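Local coordinates for alanine racemase (Oenococcus oeni PSU-1, PDB 3HUR), which belongs to the alanine racemase family, pairing an N-terminal TIM-type alpha/beta barrel with a C-terminal domain rich in beta strands, at residues 143-148 / 192-197; 123-128 / 157-162; 11-16 / 373-378. All coordinates share one frame; numbering follows the deposited sequence.

Contact 1. Residues 143-148 / 192-197; sequences EISAAK and INQGFD
I144 and K148, one helical turn apart on helix 141-153, pack on the F196 ring, while the Q194 side chain lies against I144 and S145. The tight part is largely apolar. CG2 of I144, which stands anti to the backbone N, meets the ring near its plane, at the edge, with 3.7 Å to F196 CE2; the two side chains cross at about a right angle. Methylenes of K148 run past the CD1-CE1 side of the ring in the opposite sense to the phenylalanine side chain, K148 CG lying 3.9 Å from F196 CE1. Q194 folds back at chi2 (-77°) and lays its amide alongside the helix, OE1 3.1 Å from S145 CB and the amide carbon CD 3.9 Å from I144 CG2. Its NE2 is held by two carbonyl oxygens, of A141 and L190, which tie the amide to the start of one helix and the end of another.

Toward the solvent the contact thins at G195, whose positive phi lets the exposed loop turn toward F196. The extended K148 chain carries CD and CE along the loop carbonyls, CD 3.2 Å from Q194 O and CE 3.5 Å from G195 O, and a bend at chi4 (-52°) turns NZ aside to its salt bridge with D152.

The loop 192-197 thus leaves helix 174-191, crosses beside helix 141-153 and drops F196 inward onto L159 and V162 of strand 157-163, while A147 faces L110 and L113 of helix 110-114.

Contact 2. Residues 123-128 / 157-162; sequences LKVSLA and LDLFSV
The beta-alpha-beta unit formed by strand 123-128, helix 141-153 and strand 157-163 brings two neighbouring parallel strands of the barrel together here. Their short axes approach to 4.5 Å and diverge by 40°, a strong twist. Backbone bonds alternate across them: D158 N to L123 O, V125 N to D158 O (3.0 Å), F160 N to V125 O and L127 N to S161 O. The third is the straightest, 2.8 Å between F160 N and V125 O with 174° at the hydrogen. F160 has helical backbone angles, and past it the pairing shifts by one residue: V125 lies beside L159, but L127 beside V162.

L123, V125, L127, L157, L159 and V162 share one face. L157 CD2 touches both L123 CD2 (3.9 Å) and V125 CG1 (4.0 Å). L159 holds CG anti to the backbone N (chi1 -171°), which brings its CD1 to 4.1 Å from L127 CB. L127 and V162 lie side by side, pointing the same way.

K124, D158, S126 and S161 occupy the other face. K124 and D158 run alongside each other, yet K124 NZ stays 4.4 Å from D158 OD2, too far for a salt bridge. The OG of S126 sits at the edge of the F160 ring, 3.9 Å from CD1, and that ring also meets Y36. S161 OG bonds to L200 O. Parallel strands joined by a helix, with an apolar face turned to the outer helices, are the repeating arrangement of a TIM-type barrel.

Contact 3. Residues 11-16 / 373-378; sequences WVSVDL and IYTGDL
W11, V14 and L16 meet I373 and Y374 where two parallel strands, 10-15 and 372-375, lie next to each other in the mixed sheet, joining the two ends of the chain. Three backbone bonds stitch them: I373 N to V12 O and V14 N to I373 O, both 2.8 Å, then T375 N to V14 O at 3.1 Å. The last is less favourable in direction, its donor standing 43° out of the carbonyl plane.

Side chains follow the strand alternation. On the face with S13, D15, I373 and T375, the threonine CG2 lies 3.4 Å from S13 OG, and its OG1 lies beside CA and CB of D15. W11 adds the five-membered end of its indole, CD1 coming 3.6 Å from I373 CG1; the two side chains cross at a slant. On the other face V14 and Y374 run side by side, V14 CB 3.7 Å from Y374 CD2, and L16 CG approaches that same CD2 at 4.0 Å from the start of the helix.

Farther out, the Y374 hydroxyl bonds to L46 O and its side chain rests on P50 of helix 48-57. Strand 251-263 flanks strand 10-15 through C254 and S252, with I250 just before it bonded to D15, and D70 of the second subunit packs on I373. Both segments turn into helices at their ends. D15, with CG anti to the backbone N (chi1 167°), is the N-cap of helix 16-30, its OD1 bonded to A18 N; D17 OD1 in turn accepts from L378 N, while L378 CD1 lies 3.5 Å from L16 O.

How the contacts relate
Contacts 1 and 2 are neighbours in the N-terminal alpha/beta barrel, their centres about 12 Å apart, and their segments alternate along the chain: 123-128, 143-148, 157-162, 192-197. They meet directly, F196 CZ lying 3.4 Å from L127 CD2, and F196 covers the L127, L159 and V162 part of the apolar face in contact 2. Helix 141-153 links those two strands in sequence. Contact 3 lies on the opposite side of the chain's centre, about 44 Å from contact 1 and about 35 Å from contact 2, centre to centre. Its segments bracket both others in sequence. Strand 10-15 joins strands 251-263 and 372-375, which builds the N-terminal segment into the sheet of the C-terminal part.

Contact 1. Residues 143-148 / 192-197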
ATOM      1  N   GLU A 143     -46.807  17.802  -8.232  1.00 53.19           N
ATOM      2  CA  GLU A 143     -46.574  16.349  -8.309  1.00 52.28           C
ATOM      3  C   GLU A 143     -46.785  15.636  -6.957  1.00 50.87           C
ATOM      4  O   GLU A 143     -47.296  14.506  -6.911  1.00 49.67           O
ATOM      5  CB  GLU A 143     -45.172  16.072  -8.853  1.00 52.51           C
ATOM      6  CG  GLU A 143     -44.974  16.377 -10.355  1.00 54.13           C
ATOM      7  CD  GLU A 143     -43.644  15.809 -10.882  1.00 57.98           C
ATOM      8  OE1 GLU A 143     -42.717  15.588 -10.052  1.00 60.66           O
ATOM      9  OE2 GLU A 143     -43.517  15.566 -12.109  1.00 59.52           O
ATOM     10  N   ILE A 144     -46.434  16.307  -5.864  1.00 49.75           N
ATOM     11  CA  ILE A 144     -46.602  15.725  -4.545  1.00 49.69           C
ATOM     12  C   ILE A 144     -48.083  15.570  -4.255  1.00 50.08           C
ATOM     13  O   ILE A 144     -48.522  14.493  -3.855  1.00 49.54           O
ATOM     14  CB  ILE A 144     -45.893  16.553  -3.456  1.00 49.76           C
ATOM     15  CG1 ILE A 144     -44.377  16.442  -3.631  1.00 49.67           C
ATOM     16  CG2 ILE A 144     -46.297  16.101  -2.053  1.00 48.62           C
ATOM     17  CD1 ILE A 144     -43.590  17.650  -3.137  1.00 49.12           C
ATOM     18  N   SER A 145     -48.875  16.622  -4.495  1.00 50.62           N
ATOM     19  CA  SER A 145     -50.322  16.499  -4.281  1.00 50.66           C
ATOM     20  C   SER A 145     -50.970  15.556  -5.299  1.00 50.05           C
ATOM     21  O   SER A 145     -51.889  14.834  -4.945  1.00 50.37           O
ATOM     22  CB  SER A 145     -51.044  17.860  -4.209  1.00 50.79           C
ATOM     23  OG  SER A 145     -50.933  18.574  -5.409  1.00 51.39           O
ATOM     24  N   ALA A 146     -50.485  15.504  -6.534  1.00 49.77           N
ATOM     25  CA  ALA A 146     -50.967  14.451  -7.445  1.00 50.12           C
ATOM     26  C   ALA A 146     -50.744  13.111  -6.783  1.00 50.60           C
ATOM     27  O   ALA A 146     -51.645  12.272  -6.738  1.00 52.11           O
ATOM     28  CB  ALA A 146     -50.284  14.492  -8.758  1.00 49.87           C
ATOM     29  N   ALA A 147     -49.562  12.940  -6.205  1.00 50.59           N
ATOM     30  CA  ALA A 147     -49.166  11.658  -5.640  1.00 50.01           C
ATOM     31  C   ALA A 147     -49.970  11.319  -4.395  1.00 49.72           C
ATOM     32  O   ALA A 147     -50.341  10.163  -4.199  1.00 48.90           O
ATOM     33  CB  ALA A 147     -47.678  11.670  -5.334  1.00 49.87           C
ATOM     34  N   LYS A 148     -50.241  12.321  -3.557  1.00 49.96           N
ATOM     35  CA  LYS A 148     -51.036  12.115  -2.313  1.00 50.16           C
ATOM     36  C   LYS A 148     -52.454  11.679  -2.623  1.00 50.21           C
ATOM     37  O   LYS A 148     -53.034  10.902  -1.867  1.00 50.82           O
ATOM     38  CB  LYS A 148     -51.093  13.390  -1.490  1.00 50.11           C
ATOM     39  CG  LYS A 148     -51.782  13.240  -0.149  1.00 51.26           C
ATOM     40  CD  LYS A 148     -51.855  14.603   0.604  1.00 51.61           C
ATOM     41  CE  LYS A 148     -52.300  14.457   2.091  1.00 52.75           C
ATOM     42  NZ  LYS A 148     -53.564  13.673   2.268  1.00 52.05           N
ATOM     43  N   ILE A 192     -45.806  22.102   3.119  1.00 43.50           N
ATOM     44  CA  ILE A 192     -46.841  22.869   3.845  1.00 44.70           C
ATOM     45  C   ILE A 192     -48.099  22.926   2.966  1.00 45.49           C
ATOM     46  O   ILE A 192     -47.995  22.970   1.744  1.00 45.52           O
ATOM     47  CB  ILE A 192     -46.388  24.308   4.205  1.00 45.31           C
ATOM     48  CG1 ILE A 192     -45.117  24.323   5.080  1.00 45.43           C
ATOM     49  CG2 ILE A 192     -47.510  25.069   4.938  1.00 45.56           C
ATOM     50  CD1 ILE A 192     -45.385  24.569   6.582  1.00 45.84           C
ATOM     51  N   ASN A 193     -49.279  22.858   3.580  1.00 46.38           N
ATOM     52  CA  ASN A 193     -50.567  22.927   2.831  1.00 47.49           C
ATOM     53  C   ASN A 193     -50.847  21.697   1.938  1.00 47.68           C
ATOM     54  O   ASN A 193     -51.813  21.700   1.156  1.00 47.46           O
ATOM     55  CB  ASN A 193     -50.690  24.210   1.930  1.00 47.76           C
ATOM     56  CG  ASN A 193     -50.585  25.538   2.715  1.00 48.13           C
ATOM     57  OD1 ASN A 193     -50.932  25.617   3.901  1.00 50.27           O
ATOM     58  ND2 ASN A 193     -50.115  26.582   2.036  1.00 46.91           N
ATOM     59  N   GLN A 194     -50.000  20.665   2.021  1.00 47.35           N
ATOM     60  CA  GLN A 194     -50.289  19.390   1.328  1.00 46.31           C
ATOM     61  C   GLN A 194     -51.266  18.532   2.105  1.00 45.30           C
ATOM     62  O   GLN A 194     -51.898  17.665   1.543  1.00 45.06           O
ATOM     63  CB  GLN A 194     -49.004  18.607   1.072  1.00 46.16           C
ATOM     64  CG  GLN A 194     -48.042  19.343   0.149  1.00 45.79           C
ATOM     65  CD  GLN A 194     -48.449  19.285  -1.305  1.00 45.02           C
ATOM     66  OE1 GLN A 194     -49.492  18.708  -1.664  1.00 44.90           O
ATOM     67  NE2 GLN A 194     -47.607  19.865  -2.167  1.00 43.99           N
ATOM     68  N   GLY A 195     -51.390  18.782   3.396  1.00 45.27           N
ATOM     69  CA  GLY A 195     -52.342  18.044   4.223  1.00 45.51           C
ATOM     70  C   GLY A 195     -51.844  16.725   4.809  1.00 45.80           C
ATOM     71  O   GLY A 195     -52.661  15.895   5.246  1.00 45.56           O
ATOM     72  N   PHE A 196     -50.516  16.531   4.839  1.00 45.37           N
ATOM     73  CA  PHE A 196     -49.950  15.266   5.302  1.00 44.74           C
ATOM     74  C   PHE A 196     -50.127  15.149   6.786  1.00 44.76           C
ATOM     75  O   PHE A 196     -49.805  16.070   7.505  1.00 44.62           O
ATOM     76  CB  PHE A 196     -48.444  15.164   4.998  1.00 44.91           C
ATOM     77  CG  PHE A 196     -48.129  14.779   3.593  1.00 41.65           C
ATOM     78  CD1 PHE A 196     -48.628  13.615   3.065  1.00 40.68           C
ATOM     79  CD2 PHE A 196     -47.315  15.571   2.819  1.00 41.44           C
ATOM     80  CE1 PHE A 196     -48.353  13.249   1.774  1.00 41.65           C
ATOM     81  CE2 PHE A 196     -47.025  15.227   1.510  1.00 41.30           C
ATOM     82  CZ  PHE A 196     -47.537  14.066   0.982  1.00 41.85           C
ATOM     83  N   ASP A 197     -50.611  14.004   7.250  1.00 45.24           N
ATOM     84  CA  ASP A 197     -50.553  13.696   8.685  1.00 45.23           C
ATOM     85  C   ASP A 197     -49.103  13.905   9.125  1.00 44.87           C
ATOM     86  O   ASP A 197     -48.219  13.223   8.668  1.00 44.69           O
ATOM     87  CB  ASP A 197     -51.028  12.267   8.948  1.00 45.36           C
ATOM     88  CG  ASP A 197     -50.878  11.841  10.410  1.00 48.20           C
ATOM     89  OD1 ASP A 197     -50.175  12.516  11.205  1.00 50.64           O
ATOM     90  OD2 ASP A 197     -51.466  10.797  10.774  1.00 51.49           O
TER

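Contact 2. Residues 123-128 / 157-162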
ATOM      1  N   LEU A 123     -49.130  -2.593   0.475  1.00 44.42           N
ATOM      2  CA  LEU A 123     -47.790  -2.131   0.129  1.00 42.57           C
ATOM      3  C   LEU A 123     -47.503  -0.869   0.907  1.00 41.91           C
ATOM      4  O   LEU A 123     -48.229   0.128   0.762  1.00 41.34           O
ATOM      5  CB  LEU A 123     -47.686  -1.816  -1.367  1.00 41.70           C
ATOM      6  CG  LEU A 123     -46.313  -1.346  -1.876  1.00 40.17           C
ATOM      7  CD1 LEU A 123     -45.245  -2.454  -1.723  1.00 39.08           C
ATOM      8  CD2 LEU A 123     -46.375  -0.873  -3.324  1.00 36.87           C
ATOM      9  N   LYS A 124     -46.442  -0.905   1.718  1.00 40.45           N
ATOM     10  CA  LYS A 124     -46.049   0.255   2.523  1.00 39.26           C
ATOM     11  C   LYS A 124     -44.983   1.046   1.754  1.00 39.10           C
ATOM     12  O   LYS A 124     -43.986   0.463   1.301  1.00 37.71           O
ATOM     13  CB  LYS A 124     -45.483  -0.178   3.855  1.00 38.67           C
ATOM     14  CG  LYS A 124     -46.356  -1.158   4.595  1.00 40.04           C
ATOM     15  CD  LYS A 124     -45.792  -1.444   5.967  1.00 40.47           C
ATOM     16  CE  LYS A 124     -46.775  -2.099   6.865  1.00 40.89           C
ATOM     17  NZ  LYS A 124     -46.355  -1.763   8.252  1.00 45.05           N
ATOM     18  N   VAL A 125     -45.214   2.357   1.620  1.00 38.07           N
ATOM     19  CA  VAL A 125     -44.476   3.201   0.712  1.00 37.59           C
ATOM     20  C   VAL A 125     -44.030   4.440   1.436  1.00 37.85           C
ATOM     21  O   VAL A 125     -44.650   4.820   2.413  1.00 39.15           O
ATOM     22  CB  VAL A 125     -45.320   3.596  -0.520  1.00 37.90           C
ATOM     23  CG1 VAL A 125     -45.668   2.353  -1.358  1.00 35.56           C
ATOM     24  CG2 VAL A 125     -46.567   4.371  -0.104  1.00 37.95           C
ATOM     25  N   SER A 126     -42.945   5.043   0.975  1.00 37.58           N
ATOM     26  CA  SER A 126     -42.410   6.251   1.553  1.00 38.22           C
ATOM     27  C   SER A 126     -42.228   7.250   0.459  1.00 38.62           C
ATOM     28  O   SER A 126     -41.752   6.933  -0.608  1.00 39.24           O
ATOM     29  CB  SER A 126     -41.030   6.038   2.190  1.00 38.19           C
ATOM     30  OG  SER A 126     -41.156   5.468   3.467  1.00 39.05           O
ATOM     31  N   LEU A 127     -42.531   8.488   0.764  1.00 39.02           N
ATOM     32  CA  LEU A 127     -42.536   9.509  -0.232  1.00 38.86           C
ATOM     33  C   LEU A 127     -41.351  10.397   0.061  1.00 38.42           C
ATOM     34  O   LEU A 127     -41.224  10.972   1.147  1.00 38.05           O
ATOM     35  CB  LEU A 127     -43.842  10.259  -0.096  1.00 39.81           C
ATOM     36  CG  LEU A 127     -44.251  11.203  -1.195  1.00 40.26           C
ATOM     37  CD1 LEU A 127     -44.539  10.439  -2.462  1.00 40.30           C
ATOM     38  CD2 LEU A 127     -45.504  11.874  -0.648  1.00 42.55           C
ATOM     39  N   ALA A 128     -40.453  10.468  -0.903  1.00 37.93           N
ATOM     40  CA  ALA A 128     -39.180  11.115  -0.696  1.00 37.51           C
ATOM     41  C   ALA A 128     -39.278  12.497  -1.275  1.00 37.22           C
ATOM     42  O   ALA A 128     -39.655  12.657  -2.427  1.00 36.04           O
ATOM     43  CB  ALA A 128     -38.073  10.332  -1.382  1.00 36.71           C
ATOM     44  N   LEU A 157     -52.230   1.065  -0.502  1.00 45.95           N
ATOM     45  CA  LEU A 157     -50.994   1.812  -0.231  1.00 44.85           C
ATOM     46  C   LEU A 157     -51.020   2.369   1.177  1.00 43.96           C
ATOM     47  O   LEU A 157     -51.960   3.016   1.572  1.00 45.10           O
ATOM     48  CB  LEU A 157     -50.779   2.951  -1.226  1.00 43.90           C
ATOM     49  CG  LEU A 157     -50.563   2.470  -2.661  1.00 42.89           C
ATOM     50  CD1 LEU A 157     -50.489   3.676  -3.619  1.00 38.66           C
ATOM     51  CD2 LEU A 157     -49.288   1.585  -2.746  1.00 40.76           C
ATOM     52  N   ASP A 158     -49.979   2.113   1.937  1.00 42.96           N
ATOM     53  CA  ASP A 158     -49.918   2.604   3.278  1.00 42.28           C
ATOM     54  C   ASP A 158     -48.707   3.511   3.351  1.00 41.25           C
ATOM     55  O   ASP A 158     -47.597   3.057   3.224  1.00 42.20           O
ATOM     56  CB  ASP A 158     -49.799   1.433   4.219  1.00 42.42           C
ATOM     57  CG  ASP A 158     -49.566   1.848   5.610  1.00 44.13           C
ATOM     58  OD1 ASP A 158     -49.562   3.063   5.849  1.00 45.74           O
ATOM     59  OD2 ASP A 158     -49.370   0.956   6.465  1.00 48.83           O
ATOM     60  N   LEU A 159     -48.936   4.802   3.524  1.00 39.52           N
ATOM     61  CA  LEU A 159     -47.871   5.766   3.576  1.00 37.94           C
ATOM     62  C   LEU A 159     -47.148   5.643   4.914  1.00 37.06           C
ATOM     63  O   LEU A 159     -47.714   5.884   5.964  1.00 36.40           O
ATOM     64  CB  LEU A 159     -48.450   7.147   3.415  1.00 37.69           C
ATOM     65  CG  LEU A 159     -47.470   8.283   3.240  1.00 38.26           C
ATOM     66  CD1 LEU A 159     -46.514   8.021   2.105  1.00 35.80           C
ATOM     67  CD2 LEU A 159     -48.280   9.572   3.005  1.00 37.60           C
ATOM     68  N   PHE A 160     -45.879   5.244   4.847  1.00 35.58           N
ATOM     69  CA  PHE A 160     -45.094   4.944   6.012  1.00 34.07           C
ATOM     70  C   PHE A 160     -44.383   6.177   6.461  1.00 33.10           C
ATOM     71  O   PHE A 160     -44.186   6.375   7.651  1.00 32.60           O
ATOM     72  CB  PHE A 160     -44.059   3.844   5.674  1.00 34.40           C
ATOM     73  CG  PHE A 160     -43.225   3.440   6.836  1.00 34.01           C
ATOM     74  CD1 PHE A 160     -41.968   3.989   7.033  1.00 33.83           C
ATOM     75  CD2 PHE A 160     -43.709   2.550   7.769  1.00 34.39           C
ATOM     76  CE1 PHE A 160     -41.209   3.637   8.136  1.00 32.75           C
ATOM     77  CE2 PHE A 160     -42.949   2.187   8.880  1.00 34.39           C
ATOM     78  CZ  PHE A 160     -41.693   2.729   9.053  1.00 33.80           C
ATOM     79  N   SER A 161     -43.955   6.994   5.508  1.00 32.62           N
ATOM     80  CA  SER A 161     -43.176   8.198   5.818  1.00 33.01           C
ATOM     81  C   SER A 161     -43.223   9.150   4.652  1.00 32.54           C
ATOM     82  O   SER A 161     -43.325   8.713   3.500  1.00 33.31           O
ATOM     83  CB  SER A 161     -41.684   7.865   6.104  1.00 33.16           C
ATOM     84  OG  SER A 161     -41.127   8.673   7.150  1.00 34.25           O
ATOM     85  N   VAL A 162     -43.124  10.440   4.958  1.00 31.45           N
ATOM     86  CA  VAL A 162     -42.809  11.451   3.980  1.00 31.07           C
ATOM     87  C   VAL A 162     -41.542  12.043   4.515  1.00 30.81           C
ATOM     88  O   VAL A 162     -41.516  12.511   5.670  1.00 30.85           O
ATOM     89  CB  VAL A 162     -43.875  12.564   3.890  1.00 31.75           C
ATOM     90  CG1 VAL A 162     -43.435  13.623   2.875  1.00 31.37           C
ATOM     91  CG2 VAL A 162     -45.221  11.975   3.538  1.00 30.24           C
TER

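Contact 3. Residues 11-16 / 373-378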
ATOM      1  N   TRP A  11      -9.488  -9.494  17.126  1.00 23.43           N
ATOM      2  CA  TRP A  11     -10.888  -9.403  16.779  1.00 23.10           C
ATOM      3  C   TRP A  11     -11.458  -7.995  17.077  1.00 22.80           C
ATOM      4  O   TRP A  11     -10.827  -7.198  17.780  1.00 22.95           O
ATOM      5  CB  TRP A  11     -11.670 -10.470  17.543  1.00 22.95           C
ATOM      6  CG  TRP A  11     -11.657 -10.317  19.013  1.00 24.20           C
ATOM      7  CD1 TRP A  11     -12.557  -9.643  19.773  1.00 27.39           C
ATOM      8  CD2 TRP A  11     -10.694 -10.874  19.929  1.00 28.25           C
ATOM      9  NE1 TRP A  11     -12.201  -9.717  21.116  1.00 29.95           N
ATOM     10  CE2 TRP A  11     -11.059 -10.463  21.227  1.00 27.06           C
ATOM     11  CE3 TRP A  11      -9.554 -11.678  19.771  1.00 27.26           C
ATOM     12  CZ2 TRP A  11     -10.357 -10.843  22.341  1.00 28.84           C
ATOM     13  CZ3 TRP A  11      -8.844 -12.020  20.878  1.00 28.05           C
ATOM     14  CH2 TRP A  11      -9.246 -11.619  22.152  1.00 28.38           C
ATOM     15  N   VAL A  12     -12.632  -7.699  16.526  1.00 22.97           N
ATOM     16  CA  VAL A  12     -13.374  -6.448  16.797  1.00 22.68           C
ATOM     17  C   VAL A  12     -14.464  -6.806  17.732  1.00 23.80           C
ATOM     18  O   VAL A  12     -15.299  -7.629  17.411  1.00 23.32           O
ATOM     19  CB  VAL A  12     -14.106  -5.848  15.583  1.00 22.59           C
ATOM     20  CG1 VAL A  12     -14.873  -4.565  16.008  1.00 18.52           C
ATOM     21  CG2 VAL A  12     -13.136  -5.546  14.473  1.00 23.03           C
ATOM     22  N   SER A  13     -14.445  -6.161  18.890  1.00 25.24           N
ATOM     23  CA  SER A  13     -15.365  -6.435  19.961  1.00 25.74           C
ATOM     24  C   SER A  13     -16.451  -5.347  19.898  1.00 26.53           C
ATOM     25  O   SER A  13     -16.143  -4.169  19.941  1.00 26.64           O
ATOM     26  CB  SER A  13     -14.595  -6.366  21.277  1.00 25.25           C
ATOM     27  OG  SER A  13     -15.497  -6.485  22.338  1.00 27.30           O
ATOM     28  N   VAL A  14     -17.701  -5.765  19.825  1.00 27.10           N
ATOM     29  CA  VAL A  14     -18.836  -4.905  19.614  1.00 28.01           C
ATOM     30  C   VAL A  14     -19.830  -5.045  20.793  1.00 29.70           C
ATOM     31  O   VAL A  14     -20.438  -6.095  20.994  1.00 31.37           O
ATOM     32  CB  VAL A  14     -19.590  -5.313  18.331  1.00 28.09           C
ATOM     33  CG1 VAL A  14     -20.818  -4.426  18.159  1.00 26.93           C
ATOM     34  CG2 VAL A  14     -18.674  -5.284  17.094  1.00 25.34           C
ATOM     35  N   ASP A  15     -19.989  -3.994  21.570  1.00 30.42           N
ATOM     36  CA  ASP A  15     -20.850  -4.035  22.737  1.00 30.97           C
ATOM     37  C   ASP A  15     -22.278  -3.594  22.380  1.00 31.29           C
ATOM     38  O   ASP A  15     -22.547  -2.396  22.155  1.00 30.92           O
ATOM     39  CB  ASP A  15     -20.260  -3.114  23.788  1.00 31.40           C
ATOM     40  CG  ASP A  15     -21.211  -2.839  24.895  1.00 31.92           C
ATOM     41  OD1 ASP A  15     -22.365  -3.313  24.804  1.00 31.74           O
ATOM     42  OD2 ASP A  15     -20.803  -2.131  25.832  1.00 33.22           O
ATOM     43  N   LEU A  16     -23.191  -4.549  22.337  1.00 30.91           N
ATOM     44  CA  LEU A  16     -24.519  -4.271  21.800  1.00 30.61           C
ATOM     45  C   LEU A  16     -25.344  -3.468  22.740  1.00 31.63           C
ATOM     46  O   LEU A  16     -26.262  -2.793  22.287  1.00 30.58           O
ATOM     47  CB  LEU A  16     -25.271  -5.551  21.442  1.00 30.13           C
ATOM     48  CG  LEU A  16     -24.687  -6.353  20.267  1.00 28.85           C
ATOM     49  CD1 LEU A  16     -25.360  -7.717  20.101  1.00 24.27           C
ATOM     50  CD2 LEU A  16     -24.768  -5.528  18.983  1.00 26.07           C
ATOM     51  N   ILE A 373     -16.820 -10.009  17.382  1.00 30.68           N
ATOM     52  CA  ILE A 373     -17.247 -10.670  18.594  1.00 31.08           C
ATOM     53  C   ILE A 373     -18.219  -9.757  19.389  1.00 31.83           C
ATOM     54  O   ILE A 373     -17.961  -8.572  19.573  1.00 31.27           O
ATOM     55  CB  ILE A 373     -16.010 -11.008  19.464  1.00 31.56           C
ATOM     56  CG1 ILE A 373     -15.046 -11.962  18.690  1.00 33.05           C
ATOM     57  CG2 ILE A 373     -16.398 -11.629  20.821  1.00 29.40           C
ATOM     58  CD1 ILE A 373     -15.684 -13.186  18.026  1.00 29.07           C
ATOM     59  N   TYR A 374     -19.325 -10.308  19.872  1.00 31.86           N
ATOM     60  CA  TYR A 374     -20.300  -9.490  20.575  1.00 32.37           C
ATOM     61  C   TYR A 374     -20.219  -9.709  22.074  1.00 33.96           C
ATOM     62  O   TYR A 374     -20.301 -10.841  22.540  1.00 34.04           O
ATOM     63  CB  TYR A 374     -21.696  -9.759  20.004  1.00 31.00           C
ATOM     64  CG  TYR A 374     -21.697  -9.494  18.534  1.00 28.48           C
ATOM     65  CD1 TYR A 374     -21.430 -10.505  17.612  1.00 25.77           C
ATOM     66  CD2 TYR A 374     -21.871  -8.201  18.056  1.00 26.71           C
ATOM     67  CE1 TYR A 374     -21.363 -10.229  16.233  1.00 24.96           C
ATOM     68  CE2 TYR A 374     -21.832  -7.918  16.699  1.00 24.43           C
ATOM     69  CZ  TYR A 374     -21.571  -8.903  15.801  1.00 25.14           C
ATOM     70  OH  TYR A 374     -21.527  -8.539  14.492  1.00 25.13           O
ATOM     71  N   THR A 375     -20.080  -8.623  22.826  1.00 36.27           N
ATOM     72  CA  THR A 375     -20.032  -8.689  24.307  1.00 37.82           C
ATOM     73  C   THR A 375     -21.237  -8.031  24.927  1.00 38.55           C
ATOM     74  O   THR A 375     -21.958  -7.322  24.245  1.00 38.80           O
ATOM     75  CB  THR A 375     -18.857  -7.906  24.876  1.00 38.03           C
ATOM     76  OG1 THR A 375     -19.054  -6.519  24.587  1.00 38.46           O
ATOM     77  CG2 THR A 375     -17.522  -8.379  24.274  1.00 38.41           C
ATOM     78  N   GLY A 376     -21.426  -8.268  26.229  1.00 40.59           N
ATOM     79  CA  GLY A 376     -22.460  -7.610  27.046  1.00 41.27           C
ATOM     80  C   GLY A 376     -23.718  -8.432  27.249  1.00 41.92           C
ATOM     81  O   GLY A 376     -23.955  -9.386  26.529  1.00 41.96           O
ATOM     82  N   ASP A 377     -24.525  -8.042  28.240  1.00 43.21           N
ATOM     83  CA  ASP A 377     -25.711  -8.804  28.665  1.00 43.55           C
ATOM     84  C   ASP A 377     -26.681  -8.919  27.515  1.00 42.06           C
ATOM     85  O   ASP A 377     -27.236  -9.978  27.254  1.00 42.22           O
ATOM     86  CB  ASP A 377     -26.423  -8.115  29.860  1.00 44.85           C
ATOM     87  CG  ASP A 377     -25.594  -8.139  31.185  1.00 49.05           C
ATOM     88  OD1 ASP A 377     -24.668  -8.982  31.355  1.00 54.91           O
ATOM     89  OD2 ASP A 377     -25.901  -7.311  32.084  1.00 54.01           O
ATOM     90  N   LEU A 378     -26.894  -7.825  26.806  1.00 40.72           N
ATOM     91  CA  LEU A 378     -27.765  -7.887  25.621  1.00 40.06           C
ATOM     92  C   LEU A 378     -27.317  -8.952  24.621  1.00 39.47           C
ATOM     93  O   LEU A 378     -28.126  -9.642  24.032  1.00 39.67           O
ATOM     94  CB  LEU A 378     -27.780  -6.538  24.916  1.00 40.53           C
ATOM     95  CG  LEU A 378     -29.103  -5.850  24.624  1.00 40.69           C
ATOM     96  CD1 LEU A 378     -28.799  -4.699  23.666  1.00 39.83           C
ATOM     97  CD2 LEU A 378     -30.132  -6.828  24.061  1.00 40.25           C
TER